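Long-range contacts in DUF3863 domain-containing protein (PDB 3LM3), which is of unknown function but is probably a glycoside hydrolase or a carbohydrate deacetylase: residues A[105-110]-A[145-150]; A[122-127]-A[153-158]; A[167-172]-A[210-215]. One frame throughout, in Å; residues are numbered along the deposited sequence.

Contact 1 of 3, residues A[105-110]-A[145-150]; sequences EVTYFP and QSIMGG
The face of the F109 ring lies against the start of M148, a selenomethionine. The CB of M148 sits 3.9 Å from the ring centroid, 29° off the normal, a CH-pi contact. F109 has its CG anti to the backbone N (chi1 -160°), and this swings the ring across that methylene; the M148 backbone O also lies over a face of the ring. The rest of M148 bends away, though its CG still meets T107 CG2, the two side chains crossing at about a right angle. T107 turns its other branch to the backbone: OG1 donates to S146 O at 2.6 Å, in the carbonyl plane on a lone pair. M148 N bonds to Y108 O at 2.9 Å. E105 stretches an extended chain across; OE2 accepts from Q145 N at 2.9 Å, while OE1 is held by T73 OG1 and G323 N. I147 brings CD1 to 4.0 Å from Y108 CB. Strands 105-108 and 146-148, at 55° to each other, are consecutive strands linked through helices 114-117 and 120-138, consistent with the beta/alpha barrel expected of this clan; helix 120-138 packs on V106, Y108 and I147, while F322 of helix 322-332 lies against S146 and M148.

Contact 2 of 3, residues A[122-127]-A[153-158]; sequences RVNREM and SADNLR
Helices 122-127 and 154-158 run in roughly the same direction, their axes 9.6 Å apart and inclined at 34°, with N124 and N156 facing each other. Two amides make the bridge. N156 ND2 donates to N124 OD1 at 2.8 Å, but from above the carbonyl plane, the two amide planes standing 86° apart. The other end of N124 is used as well: in the conformer modelled for D155, ND2 points to D155 OD2 at 3.0 Å, with the acceptor in the amide plane, meeting the carboxylate on its syn side but tilted out of its plane. In the modelled conformers R158 grips D155 side-on, NE and NH2 both reaching OD1 from the same face, and may help to place N124's acceptor. N156 also belongs to a capping box at the N-terminus of its helix: S153 OG accepts from N156 N, and N156 OD1 accepts from S153 N at 2.9 Å. With CG anti to the carbonyl carbon (chi1 -60°), the N156 amide can serve cap and neighbouring helix at once, OD1 to the first and ND2 to the second. Apolar groups flank it: V123 CG1 approaches N156 CG at 3.6 Å, and the bent end of selenomethionine M127 brings CE to 3.9 Å from N156 CB. Further along helix 154-163, Y159 touches both N124 and M127.

Contact 3 of 3, residues A[167-172]-A[210-215]; sequences HVAHAV and IDCVNL
L215 O is met by several donors of the facing strand. H170 ND1 makes the sound bond, 2.9 Å and in the plane of its ring, whereas A171 N and V172 N add weak, bent ones. The H170 imidazole, swung opposite its own backbone N (chi1 158°), turns its ND1 edge to this oxygen. At the opposite end H167 ND1 donates to D211 O at 2.7 Å, 2° out of the ring plane and nearly along the carbonyl axis; D211, centre of an inverse gamma turn, sends its carboxylate to R330. Between these histidines the strands pair in parallel register: V213 N bonds to H167 O, A169 N to V213 O and L215 N to A169 O. Strand 168-172 lies between 213-216 and 146-148, all parallel, consistent with part of the beta/alpha barrel of this clan. On the sheet face bearing V168, its CG1 presses on L215 CD1 at 3.5 Å, tighter than usual. On the face of A169, N214 turns its amide toward A171 and V172, ND2 giving 3.1 Å to A171 O from above the carbonyl plane. A leucine in its place would probably leave A171 O without that donor and crowd V172 CG2, which lies 3.3 Å from N214 CG.

Overall arrangement
All three contacts are buried, yet they differ in depth: contacts 1 and 3 lie 12 and 11 Å from the centre of the chain to their own centres, contact 2 about 18 Å, and each has partly exposed residues at its margin. Contacts 1 and 3 share a sheet, since strand 146-148 of the first is hydrogen-bonded to strand 168-172 of the third, I147 O meeting H170 N. Contact 2 joins the helices that follow and precede these strands: M127 packs on Y108 and I147, and L157 rests on A169. Backbone pairing dominates contact 3, side-chain amides and charges contact 2, and contact 1 mixes a carboxylate and hydroxyl with a CH-pi contact, as its strands, 55° apart, share one backbone bond.

Contact 1 of 3, residues A[105-110]-A[145-150]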
loop_
_atom_site.group_PDB
_atom_site.type_symbol
_atom_site.label_atom_id
_atom_site.label_comp_id
_atom_site.label_asym_id
_atom_site.label_seq_id
_atom_site.Cartn_x
_atom_site.Cartn_y
_atom_site.Cartn_z
ATOM N N GLU A 105 -9.661 10.610 -8.858
ATOM C CA GLU A 105 -8.413 10.624 -9.610
ATOM C C GLU A 105 -8.479 9.521 -10.680
ATOM O O GLU A 105 -9.100 8.477 -10.471
ATOM C CB GLU A 105 -7.245 10.384 -8.635
ATOM C CG GLU A 105 -5.870 10.282 -9.214
ATOM C CD GLU A 105 -4.796 10.293 -8.163
ATOM O OE1 GLU A 105 -4.917 9.564 -7.161
ATOM O OE2 GLU A 105 -3.802 11.040 -8.322
ATOM N N VAL A 106 -7.787 9.733 -11.797
ATOM C CA VAL A 106 -7.677 8.758 -12.864
ATOM C C VAL A 106 -6.213 8.589 -13.185
ATOM O O VAL A 106 -5.521 9.561 -13.542
ATOM C CB VAL A 106 -8.415 9.238 -14.120
ATOM C CG1 VAL A 106 -8.375 8.119 -15.236
ATOM C CG2 VAL A 106 -9.881 9.631 -13.776
ATOM N N THR A 107 -5.705 7.376 -13.004
ATOM C CA THR A 107 -4.289 7.169 -13.235
ATOM C C THR A 107 -3.953 5.771 -13.705
ATOM O O THR A 107 -4.822 4.951 -13.995
ATOM C CB THR A 107 -3.448 7.561 -11.966
ATOM O OG1 THR A 107 -2.087 7.754 -12.375
ATOM C CG2 THR A 107 -3.564 6.489 -10.845
ATOM N N TYR A 108 -2.659 5.566 -13.917
ATOM C CA TYR A 108 -2.066 4.337 -14.452
ATOM C C TYR A 108 -1.781 3.353 -13.328
ATOM O O TYR A 108 -1.231 3.717 -12.276
ATOM C CB TYR A 108 -0.768 4.700 -15.187
ATOM C CG TYR A 108 -0.109 3.600 -15.987
ATOM C CD1 TYR A 108 -0.854 2.736 -16.742
ATOM C CD2 TYR A 108 1.278 3.445 -16.000
ATOM C CE1 TYR A 108 -0.241 1.701 -17.492
ATOM C CE2 TYR A 108 1.883 2.440 -16.765
ATOM C CZ TYR A 108 1.099 1.561 -17.491
ATOM O OH TYR A 108 1.574 0.496 -18.258
ATOM N N PHE A 109 -2.118 2.086 -13.577
ATOM C CA PHE A 109 -1.926 0.956 -12.643
ATOM C C PHE A 109 -1.327 -0.194 -13.442
ATOM O O PHE A 109 -2.056 -1.065 -13.924
ATOM C CB PHE A 109 -3.267 0.544 -12.012
ATOM C CG PHE A 109 -3.148 -0.250 -10.742
ATOM C CD1 PHE A 109 -2.240 -1.263 -10.603
ATOM C CD2 PHE A 109 -3.983 0.014 -9.678
ATOM C CE1 PHE A 109 -2.145 -1.998 -9.407
ATOM C CE2 PHE A 109 -3.901 -0.690 -8.498
ATOM C CZ PHE A 109 -2.959 -1.700 -8.360
ATOM N N PRO A 110 0.024 -0.210 -13.589
ATOM C CA PRO A 110 0.696 -1.174 -14.475
ATOM C C PRO A 110 0.847 -2.586 -13.902
ATOM O O PRO A 110 1.949 -3.121 -13.844
ATOM C CB PRO A 110 2.062 -0.512 -14.719
ATOM C CG PRO A 110 2.279 0.339 -13.565
ATOM C CD PRO A 110 0.926 0.889 -13.230
ATOM N N GLN A 145 -2.341 13.025 -9.762
ATOM C CA GLN A 145 -1.382 13.407 -8.731
ATOM C C GLN A 145 -0.548 12.214 -8.262
ATOM O O GLN A 145 0.437 12.418 -7.569
ATOM C CB GLN A 145 -2.103 14.035 -7.544
ATOM C CG GLN A 145 -2.691 15.393 -7.855
ATOM C CD GLN A 145 -3.445 15.964 -6.679
ATOM O OE1 GLN A 145 -4.436 15.383 -6.247
ATOM N NE2 GLN A 145 -2.981 17.100 -6.151
ATOM N N SER A 146 -0.908 10.987 -8.663
ATOM C CA SER A 146 -0.154 9.776 -8.287
ATOM C C SER A 146 -0.142 8.810 -9.453
ATOM O O SER A 146 -0.920 8.998 -10.423
ATOM C CB SER A 146 -0.810 9.085 -7.080
ATOM O OG SER A 146 -2.054 8.511 -7.419
ATOM N N ILE A 147 0.737 7.809 -9.351
ATOM C CA ILE A 147 0.720 6.599 -10.169
ATOM C C ILE A 147 0.573 5.417 -9.217
ATOM O O ILE A 147 1.208 5.385 -8.160
ATOM C CB ILE A 147 2.041 6.450 -10.961
ATOM C CG1 ILE A 147 2.175 7.590 -11.961
ATOM C CG2 ILE A 147 2.165 5.076 -11.675
ATOM C CD1 ILE A 147 1.284 7.500 -13.233
HETATM N N MSE A 148 -0.235 4.427 -9.599
HETATM C CA MSE A 148 -0.464 3.217 -8.801
HETATM C C MSE A 148 0.495 2.135 -9.263
HETATM O O MSE A 148 0.122 1.232 -10.009
HETATM C CB MSE A 148 -1.914 2.737 -8.912
HETATM C CG MSE A 148 -2.951 3.763 -8.442
HETATM SE SE MSE A 148 -2.750 4.377 -6.575
HETATM C CE MSE A 148 -3.026 2.693 -5.671
ATOM N N GLY A 149 1.754 2.273 -8.867
ATOM C CA GLY A 149 2.816 1.467 -9.451
ATOM C C GLY A 149 3.030 0.091 -8.879
ATOM O O GLY A 149 3.400 -0.838 -9.619
ATOM N N GLY A 150 2.934 -0.061 -7.555
ATOM C CA GLY A 150 3.350 -1.325 -6.896
ATOM C C GLY A 150 4.876 -1.429 -6.941
ATOM O O GLY A 150 5.553 -0.613 -6.333
#

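Contact 2 of 3, residues A[122-127]-A[153-158]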
loop_
_atom_site.group_PDB
_atom_site.type_symbol
_atom_site.label_atom_id
_atom_site.label_comp_id
_atom_site.label_asym_id
_atom_site.label_seq_id
_atom_site.Cartn_x
_atom_site.Cartn_y
_atom_site.Cartn_z
ATOM N N ARG A 122 11.927 1.422 -19.844
ATOM C CA ARG A 122 10.642 1.024 -20.394
ATOM C C ARG A 122 9.481 1.401 -19.468
ATOM O O ARG A 122 8.452 1.884 -19.935
ATOM C CB ARG A 122 10.627 -0.478 -20.693
ATOM C CG ARG A 122 9.262 -0.960 -21.202
ATOM C CD ARG A 122 9.371 -2.331 -21.795
ATOM N NE ARG A 122 8.068 -2.805 -22.215
ATOM C CZ ARG A 122 7.850 -3.998 -22.762
ATOM N NH1 ARG A 122 8.861 -4.842 -22.949
ATOM N NH2 ARG A 122 6.632 -4.334 -23.154
ATOM N N VAL A 123 9.627 1.138 -18.164
ATOM C CA VAL A 123 8.626 1.574 -17.220
ATOM C C VAL A 123 8.424 3.075 -17.352
ATOM O O VAL A 123 7.282 3.537 -17.418
ATOM C CB VAL A 123 8.961 1.175 -15.776
ATOM C CG1 VAL A 123 7.910 1.699 -14.790
ATOM C CG2 VAL A 123 9.119 -0.365 -15.631
ATOM N N ASN A 124 9.513 3.844 -17.392
ATOM C CA ASN A 124 9.372 5.297 -17.468
ATOM C C ASN A 124 8.620 5.718 -18.742
ATOM O O ASN A 124 7.693 6.542 -18.704
ATOM C CB ASN A 124 10.745 5.990 -17.424
ATOM C CG ASN A 124 11.444 5.799 -16.099
ATOM O OD1 ASN A 124 10.816 5.399 -15.113
ATOM N ND2 ASN A 124 12.755 6.043 -16.068
ATOM N N ARG A 125 9.016 5.143 -19.864
ATOM C CA ARG A 125 8.422 5.468 -21.148
ATOM C C ARG A 125 6.929 5.156 -21.142
ATOM O O ARG A 125 6.121 5.952 -21.625
ATOM C CB ARG A 125 9.130 4.719 -22.276
ATOM C CG ARG A 125 8.493 4.907 -23.624
ATOM C CD ARG A 125 9.320 4.260 -24.729
ATOM N NE ARG A 125 9.431 2.805 -24.551
ATOM C CZ ARG A 125 10.519 2.120 -24.198
ATOM N NH1 ARG A 125 11.677 2.711 -23.954
ATOM N NH2 ARG A 125 10.445 0.803 -24.077
ATOM N N GLU A 126 6.550 3.987 -20.620
ATOM C CA GLU A 126 5.159 3.573 -20.637
ATOM C C GLU A 126 4.322 4.349 -19.629
ATOM O O GLU A 126 3.171 4.676 -19.919
ATOM C CB GLU A 126 5.054 2.050 -20.461
ATOM C CG GLU A 126 5.676 1.342 -21.678
ATOM C CD GLU A 126 5.536 -0.164 -21.693
ATOM O OE1 GLU A 126 4.921 -0.721 -20.763
ATOM O OE2 GLU A 126 6.053 -0.775 -22.662
HETATM N N MSE A 127 4.880 4.719 -18.481
HETATM C CA MSE A 127 4.183 5.635 -17.592
HETATM C C MSE A 127 3.867 6.935 -18.317
HETATM O O MSE A 127 2.736 7.437 -18.207
HETATM C CB MSE A 127 4.981 5.925 -16.306
HETATM C CG MSE A 127 5.064 4.777 -15.345
HETATM SE SE MSE A 127 5.758 5.207 -13.598
HETATM C CE MSE A 127 7.462 5.943 -14.164
ATOM N N SER A 153 10.815 1.077 -9.285
ATOM C CA SER A 153 12.174 1.321 -8.819
ATOM C C SER A 153 12.362 2.782 -8.407
ATOM O O SER A 153 11.590 3.697 -8.772
ATOM C CB SER A 153 13.180 1.000 -9.926
ATOM O OG SER A 153 13.003 1.869 -11.039
ATOM N N ALA A 154 13.445 3.041 -7.704
ATOM C CA ALA A 154 13.811 4.409 -7.355
ATOM C C ALA A 154 13.893 5.281 -8.606
ATOM O O ALA A 154 13.460 6.451 -8.606
ATOM C CB ALA A 154 15.135 4.434 -6.579
ATOM N N ASP A 155 14.454 4.735 -9.675
ATOM C CA ASP A 155 14.576 5.524 -10.889
ATOM C C ASP A 155 13.220 5.913 -11.476
ATOM O O ASP A 155 13.044 7.005 -12.047
ATOM C CB ASP A 155 15.391 4.781 -11.945
ATOM C CG ASP A 155 15.601 5.603 -13.170
ATOM O OD1 ASP A 155 16.392 6.550 -13.081
ATOM O OD2 ASP A 155 14.954 5.332 -14.198
ATOM N N ASN A 156 12.230 5.033 -11.341
ATOM C CA ASN A 156 10.891 5.337 -11.823
ATOM C C ASN A 156 10.289 6.519 -11.026
ATOM O O ASN A 156 9.569 7.359 -11.558
ATOM C CB ASN A 156 9.953 4.139 -11.687
ATOM C CG ASN A 156 10.371 2.897 -12.442
ATOM O OD1 ASN A 156 10.026 1.790 -11.998
ATOM N ND2 ASN A 156 11.035 3.036 -13.582
ATOM N N LEU A 157 10.553 6.535 -9.725
ATOM C CA LEU A 157 10.040 7.610 -8.867
ATOM C C LEU A 157 10.722 8.944 -9.144
ATOM O O LEU A 157 10.075 9.996 -9.199
ATOM C CB LEU A 157 10.166 7.169 -7.411
ATOM C CG LEU A 157 9.487 5.836 -7.104
ATOM C CD1 LEU A 157 9.719 5.413 -5.660
ATOM C CD2 LEU A 157 8.010 5.934 -7.404
ATOM N N ARG A 158 12.041 8.911 -9.325
ATOM C CA ARG A 158 12.839 10.046 -9.794
ATOM C C ARG A 158 12.254 10.613 -11.081
ATOM O O ARG A 158 12.072 11.816 -11.254
ATOM C CB ARG A 158 14.257 9.517 -10.059
ATOM C CG ARG A 158 15.259 10.476 -10.627
ATOM C CD ARG A 158 15.165 10.636 -12.139
ATOM N NE ARG A 158 15.257 9.430 -13.007
ATOM C CZ ARG A 158 15.130 9.533 -14.331
ATOM N NH1 ARG A 158 14.851 10.733 -14.852
ATOM N NH2 ARG A 158 15.244 8.470 -15.139
#

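Contact 3 of 3, residues A[167-172]-A[210-215]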
loop_
_atom_site.group_PDB
_atom_site.type_symbol
_atom_site.label_atom_id
_atom_site.label_comp_id
_atom_site.label_asym_id
_atom_site.label_seq_id
_atom_site.Cartn_x
_atom_site.Cartn_y
_atom_site.Cartn_z
ATOM N N HIS A 167 4.398 13.757 -7.908
ATOM C CA HIS A 167 5.184 13.694 -6.683
ATOM C C HIS A 167 4.575 12.742 -5.650
ATOM O O HIS A 167 4.940 12.800 -4.482
ATOM C CB HIS A 167 5.383 15.091 -6.081
ATOM C CG HIS A 167 6.095 16.018 -7.010
ATOM N ND1 HIS A 167 7.464 16.002 -7.167
ATOM C CD2 HIS A 167 5.624 16.951 -7.870
ATOM C CE1 HIS A 167 7.808 16.916 -8.067
ATOM N NE2 HIS A 167 6.708 17.471 -8.545
ATOM N N VAL A 168 3.686 11.855 -6.108
ATOM C CA VAL A 168 3.158 10.794 -5.262
ATOM C C VAL A 168 3.135 9.511 -6.088
ATOM O O VAL A 168 2.771 9.534 -7.272
ATOM C CB VAL A 168 1.731 11.113 -4.791
ATOM C CG1 VAL A 168 1.173 9.981 -3.857
ATOM C CG2 VAL A 168 1.708 12.470 -4.117
ATOM N N ALA A 169 3.498 8.377 -5.484
ATOM C CA ALA A 169 3.248 7.110 -6.125
ATOM C C ALA A 169 2.970 6.042 -5.084
ATOM O O ALA A 169 3.615 6.004 -4.032
ATOM C CB ALA A 169 4.415 6.647 -7.027
ATOM N N HIS A 170 2.037 5.136 -5.392
ATOM C CA HIS A 170 1.969 3.877 -4.669
ATOM C C HIS A 170 3.092 3.026 -5.228
ATOM O O HIS A 170 3.012 2.554 -6.365
ATOM C CB HIS A 170 0.606 3.201 -4.815
ATOM C CG HIS A 170 0.627 1.734 -4.571
ATOM N ND1 HIS A 170 1.163 1.158 -3.435
ATOM C CD2 HIS A 170 0.220 0.712 -5.358
ATOM C CE1 HIS A 170 1.081 -0.161 -3.558
ATOM N NE2 HIS A 170 0.516 -0.458 -4.712
ATOM N N ALA A 171 4.166 2.888 -4.445
ATOM C CA ALA A 171 5.351 2.109 -4.795
ATOM C C ALA A 171 5.901 1.381 -3.558
ATOM O O ALA A 171 7.121 1.151 -3.423
ATOM C CB ALA A 171 6.406 3.016 -5.475
ATOM N N VAL A 172 5.023 1.074 -2.616
ATOM C CA VAL A 172 5.327 0.286 -1.377
ATOM C C VAL A 172 4.239 -0.784 -1.407
ATOM O O VAL A 172 3.114 -0.443 -1.397
ATOM C CB VAL A 172 5.199 1.152 -0.037
ATOM C CG1 VAL A 172 5.161 0.261 1.261
ATOM C CG2 VAL A 172 6.219 2.253 0.061
ATOM N N ILE A 210 14.687 11.932 -3.505
ATOM C CA ILE A 210 13.715 11.961 -4.598
ATOM C C ILE A 210 12.431 12.619 -4.066
ATOM O O ILE A 210 11.877 12.172 -3.048
ATOM C CB ILE A 210 13.363 10.533 -5.060
ATOM C CG1 ILE A 210 14.591 9.812 -5.619
ATOM C CG2 ILE A 210 12.221 10.551 -6.099
ATOM C CD1 ILE A 210 14.360 8.317 -5.839
ATOM N N ASP A 211 11.955 13.657 -4.740
ATOM C CA ASP A 211 10.752 14.395 -4.329
ATOM C C ASP A 211 9.496 13.670 -4.827
ATOM O O ASP A 211 8.733 14.188 -5.638
ATOM C CB ASP A 211 10.837 15.844 -4.818
ATOM C CG ASP A 211 9.738 16.729 -4.264
ATOM O OD1 ASP A 211 9.045 16.357 -3.309
ATOM O OD2 ASP A 211 9.552 17.828 -4.817
ATOM N N CYS A 212 9.277 12.464 -4.311
ATOM C CA CYS A 212 8.100 11.707 -4.598
ATOM C C CYS A 212 7.747 10.970 -3.317
ATOM O O CYS A 212 8.594 10.312 -2.713
ATOM C CB CYS A 212 8.369 10.704 -5.721
ATOM S SG CYS A 212 6.843 9.881 -6.332
ATOM N N VAL A 213 6.515 11.100 -2.904
ATOM C CA VAL A 213 6.036 10.439 -1.694
ATOM C C VAL A 213 5.684 9.006 -2.067
ATOM O O VAL A 213 4.899 8.741 -2.984
ATOM C CB VAL A 213 4.763 11.137 -1.165
ATOM C CG1 VAL A 213 4.277 10.454 0.135
ATOM C CG2 VAL A 213 5.010 12.613 -0.938
ATOM N N ASN A 214 6.253 8.052 -1.348
ATOM C CA ASN A 214 6.028 6.636 -1.613
ATOM C C ASN A 214 4.970 6.093 -0.641
ATOM O O ASN A 214 5.175 6.099 0.568
ATOM C CB ASN A 214 7.337 5.831 -1.512
ATOM C CG ASN A 214 7.216 4.480 -2.141
ATOM O OD1 ASN A 214 6.140 4.113 -2.590
ATOM N ND2 ASN A 214 8.324 3.710 -2.212
ATOM N N LEU A 215 3.862 5.645 -1.201
ATOM C CA LEU A 215 2.688 5.168 -0.489
ATOM C C LEU A 215 2.458 3.676 -0.609
ATOM O O LEU A 215 2.425 3.095 -1.698
ATOM C CB LEU A 215 1.409 5.837 -1.012
ATOM C CG LEU A 215 1.347 7.353 -0.858
ATOM C CD1 LEU A 215 -0.012 7.880 -1.357
ATOM C CD2 LEU A 215 1.579 7.775 0.617
#